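Local coordinates for periplasmic protein-probably involved in high-affinity Fe2+ transport (Escherichia coli F11, PDB 5I0Y) that probably takes part in high-affinity iron uptake in the periplasm, binding copper at a site required for iron transport, at residues H127-S130 with E131-V134; L74-N77 with D78-E81. The protein carries 1 engineered substitution. One frame throughout, in Å; residues are numbered along the deposited sequence.

Contact 2 comes first along the chain, and contact 1 follows some forty-five residues later. Their centres lie about 45 Å apart, on opposite sides of the chain's centre, and their nearest atoms are still about 31 Å apart. Contact 2 sits at one end of the antiparallel sheet, where strand 69-76 turns back into strand 82-92. Contact 1 lies on an outlying arm, in the loop between the short strand 125-127 and strand 141-149. That arm reaches the second subunit, where H127 joins a copper site with H44, M90 and H97 of that subunit. One contact therefore closes a hairpin within the chain, while the other belongs to the dimer interface.

Contact 1. Residues H127-S130 with E131-V134; sequences HTDS and ETGV. With CU (copper (II) ion), chain C.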
loop_
_atom_site.group_PDB
_atom_site.type_symbol
_atom_site.label_atom_id
_atom_site.label_comp_id
_atom_site.label_asym_id
_atom_site.label_seq_id
_atom_site.Cartn_x
_atom_site.Cartn_y
_atom_site.Cartn_z
ATOM N N HIS B 127 0.181 -9.696 -12.022
ATOM C CA HIS B 127 -0.144 -10.296 -13.322
ATOM C C HIS B 127 1.098 -10.876 -13.952
ATOM O O HIS B 127 2.167 -10.286 -13.880
ATOM C CB HIS B 127 -0.787 -9.270 -14.244
ATOM C CG HIS B 127 -2.207 -8.884 -13.856
ATOM N ND1 HIS B 127 -3.140 -8.605 -14.772
ATOM C CD2 HIS B 127 -2.827 -8.721 -12.596
ATOM C CE1 HIS B 127 -4.299 -8.260 -14.157
ATOM N NE2 HIS B 127 -4.114 -8.358 -12.833
ATOM N N THR B 128 0.957 -12.036 -14.589
ATOM C CA THR B 128 2.123 -12.744 -15.136
ATOM C C THR B 128 2.021 -13.045 -16.631
ATOM O O THR B 128 2.949 -13.643 -17.173
ATOM C CB THR B 128 2.356 -14.098 -14.423
ATOM O OG1 THR B 128 1.207 -14.935 -14.608
ATOM C CG2 THR B 128 2.633 -13.900 -12.917
ATOM N N ASP B 129 0.925 -12.684 -17.290
ATOM C CA ASP B 129 0.763 -13.046 -18.705
ATOM C C ASP B 129 1.400 -12.061 -19.669
ATOM O O ASP B 129 1.859 -10.994 -19.279
ATOM C CB ASP B 129 -0.709 -13.321 -19.052
ATOM C CG ASP B 129 -1.644 -12.151 -18.735
ATOM O OD1 ASP B 129 -1.263 -10.970 -18.778
ATOM O OD2 ASP B 129 -2.812 -12.443 -18.457
ATOM N N SER B 130 1.447 -12.413 -20.950
ATOM C CA SER B 130 2.108 -11.549 -21.921
ATOM C C SER B 130 1.398 -10.221 -22.115
ATOM O O SER B 130 2.041 -9.199 -22.347
ATOM C CB SER B 130 2.305 -12.268 -23.271
ATOM O OG SER B 130 1.074 -12.648 -23.847
ATOM N N GLU B 131 0.065 -10.227 -22.014
ATOM C CA GLU B 131 -0.715 -9.034 -22.320
ATOM C C GLU B 131 -0.644 -7.987 -21.214
ATOM O O GLU B 131 -0.536 -6.798 -21.500
ATOM C CB GLU B 131 -2.176 -9.404 -22.584
ATOM C CG GLU B 131 -2.393 -10.254 -23.830
ATOM C CD GLU B 131 -2.276 -11.748 -23.562
ATOM O OE1 GLU B 131 -2.517 -12.532 -24.507
ATOM O OE2 GLU B 131 -1.964 -12.155 -22.416
ATOM N N THR B 132 -0.680 -8.438 -19.965
ATOM C CA THR B 132 -0.828 -7.515 -18.835
ATOM C C THR B 132 0.230 -7.686 -17.754
ATOM O O THR B 132 0.282 -6.882 -16.804
ATOM C CB THR B 132 -2.220 -7.643 -18.174
ATOM O OG1 THR B 132 -2.274 -8.847 -17.413
ATOM C CG2 THR B 132 -3.350 -7.639 -19.211
ATOM N N GLY B 133 1.097 -8.684 -17.890
ATOM C CA GLY B 133 1.983 -9.059 -16.813
ATOM C C GLY B 133 3.177 -8.157 -16.615
ATOM O O GLY B 133 3.500 -7.305 -17.439
ATOM N N VAL B 134 3.828 -8.377 -15.475
ATOM C CA VAL B 134 5.063 -7.692 -15.116
ATOM C C VAL B 134 6.140 -8.714 -14.779
ATOM O O VAL B 134 5.870 -9.928 -14.682
ATOM C CB VAL B 134 4.851 -6.706 -13.930
ATOM C CG1 VAL B 134 3.855 -5.621 -14.321
ATOM C CG2 VAL B 134 4.412 -7.432 -12.661
HETATM CU CU CU C . -5.711 -8.162 -11.253
HETATM O O HOH W 1 5.145 -12.099 -16.592
HETATM O O HOH W 2 -0.535 -14.544 -22.423
HETATM O O HOH W 3 3.089 -7.144 -20.232
#
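E131 folds back beside D129 in a tight loop that leaves strand 125-127 and contains an alpha-turn. The loop belongs to the dimer-spanning arm of this beta sandwich. The E131 carboxylate stands nearly perpendicular to that of D129, with OE2 3.9 Å from D129 OD1. These like charges lie close together. Water 2 bridges E131 OE2 and S130 N.

T132 follows, and its hydroxyl links H127 to D129. T132 OG1 accepts from H127 ND1 at 2.8 Å and lies in the plane of the imidazole, 1° out of it. The same oxygen donates to D129 OD1 over 2.7 Å, on the syn side of the carboxylate. T132 N also donates to D129 OD1, at 2.9 Å and nearly end-on to the C-O bond. D129 CG sits between its backbone N and carbonyl carbon (chi1 57°), which turns OD1 in to T132. Two donors thus grip one carboxylate oxygen; D129 OD2 accepts from D28 N of the second subunit. The chain of bonds from D129 through T132 fixes the rotation of the H127 ring. Its far nitrogen, NE2, binds the copper ion at 2.3 Å. H44, M90 and H97 of the second subunit complete the site, so D129 and T132 form a second shell and may polarise the imidazole.

G133 N donates to D129 O at 2.8 Å and closes the alpha-turn. The backbone carbonyl of H127 packs against G133 CA.

V134 pairs back to the start of the loop: its N donates to H127 O at 3.0 Å.

Contact 2. Residues L74-N77 with D78-E81; sequences LVNN and DTGE
N76 reaches across to D78 and T79 with its side-chain carbonyl. CG lies trans to the backbone N (chi1 177°), which carries the amide over the start of the turn. N76 OD1 lies 3.1 Å from T79 N and accepts a hydrogen bond from it. T79 N approaches from well above the plane of the amide, 54° out of it. A second, weak bond runs from D78 N to N76 OD1 at 2.8 Å and forms an Asx turn. The other end of the amide, ND2, donates to the backbone O of M105. The amide is therefore held at both ends, and N76 is buried although it stands at the end of strand 69-76.

D78 lies at the outer bend. Its CB packs 3.3 Å from N76 OD1, while its carboxylate points on to strand 108-117. There D78 OD2 accepts from N109 N, tying the turn to the neighbouring strand.

The main chain completes a beta hairpin between strands 69-76 and 82-92. G80 and E81 both face N76, in a G1 beta bulge. G80 N donates to N76 O at 2.7 Å. The left-handed backbone of G80 (phi 91°) suits a glycine.

E81 closes the bulge with its backbone. Its O accepts from N76 N at 2.9 Å and also receives a CA-H...O contact from V75 CA. Its N donates to T79 OG1 at 3.2 Å, which makes an ST turn. T79 lays this same hydroxyl over one face of the N76 amide, OG1 3.3 Å from N76 CG, and the two side chains cross at about a right angle.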
loop_
_atom_site.group_PDB
_atom_site.type_symbol
_atom_site.label_atom_id
_atom_site.label_comp_id
_atom_site.label_asym_id
_atom_site.label_seq_id
_atom_site.Cartn_x
_atom_site.Cartn_y
_atom_site.Cartn_z
ATOM N N LEU B 74 18.836 -2.750 14.603
ATOM C CA LEU B 74 19.465 -1.485 14.939
ATOM C C LEU B 74 20.588 -1.748 15.924
ATOM O O LEU B 74 20.398 -2.446 16.915
ATOM C CB LEU B 74 18.416 -0.557 15.573
ATOM C CG LEU B 74 18.815 0.850 16.025
ATOM C CD1 LEU B 74 19.176 1.697 14.802
ATOM C CD2 LEU B 74 17.694 1.483 16.857
ATOM N N VAL B 75 21.753 -1.176 15.643
ATOM C CA VAL B 75 22.929 -1.401 16.481
ATOM C C VAL B 75 23.560 -0.064 16.816
ATOM O O VAL B 75 23.868 0.730 15.933
ATOM C CB VAL B 75 23.969 -2.343 15.800
ATOM C CG1 VAL B 75 25.199 -2.551 16.682
ATOM C CG2 VAL B 75 23.347 -3.685 15.432
ATOM N N ASN B 76 23.738 0.198 18.107
ATOM C CA ASN B 76 24.560 1.309 18.534
ATOM C C ASN B 76 26.004 0.791 18.456
ATOM O O ASN B 76 26.408 -0.096 19.225
ATOM C CB ASN B 76 24.174 1.760 19.951
ATOM C CG ASN B 76 25.057 2.872 20.469
ATOM O OD1 ASN B 76 26.262 2.891 20.209
ATOM N ND2 ASN B 76 24.469 3.805 21.224
ATOM N N ASN B 77 26.756 1.288 17.477
ATOM C CA ASN B 77 28.117 0.816 17.230
ATOM C C ASN B 77 29.098 1.197 18.333
ATOM O O ASN B 77 30.145 0.557 18.478
ATOM C CB ASN B 77 28.637 1.355 15.898
ATOM C CG ASN B 77 28.012 0.678 14.695
ATOM O OD1 ASN B 77 27.958 1.269 13.614
ATOM N ND2 ASN B 77 27.559 -0.559 14.860
ATOM N N ASP B 78 28.771 2.224 19.104
ATOM C CA ASP B 78 29.651 2.659 20.178
ATOM C C ASP B 78 29.565 1.737 21.379
ATOM O O ASP B 78 30.574 1.499 22.047
ATOM C CB ASP B 78 29.306 4.083 20.603
ATOM C CG ASP B 78 29.500 5.085 19.490
ATOM O OD1 ASP B 78 30.362 4.866 18.613
ATOM O OD2 ASP B 78 28.794 6.102 19.502
ATOM N N THR B 79 28.368 1.235 21.669
ATOM C CA THR B 79 28.138 0.461 22.877
ATOM C C THR B 79 27.956 -1.024 22.582
ATOM O O THR B 79 28.116 -1.862 23.470
ATOM C CB THR B 79 26.899 0.957 23.643
ATOM O OG1 THR B 79 25.738 0.685 22.849
ATOM C CG2 THR B 79 26.987 2.471 23.906
ATOM N N GLY B 80 27.599 -1.349 21.338
ATOM C CA GLY B 80 27.276 -2.714 20.975
ATOM C C GLY B 80 25.804 -3.082 21.125
ATOM O O GLY B 80 25.396 -4.155 20.678
ATOM N N GLU B 81 25.008 -2.211 21.750
ATOM C CA GLU B 81 23.619 -2.569 22.059
ATOM C C GLU B 81 22.801 -2.752 20.771
ATOM O O GLU B 81 22.927 -1.966 19.829
ATOM C CB GLU B 81 22.961 -1.530 22.971
ATOM C CG GLU B 81 21.747 -2.095 23.706
ATOM C CD GLU B 81 20.988 -1.060 24.509
ATOM O OE1 GLU B 81 21.544 0.008 24.822
ATOM O OE2 GLU B 81 19.816 -1.319 24.834
#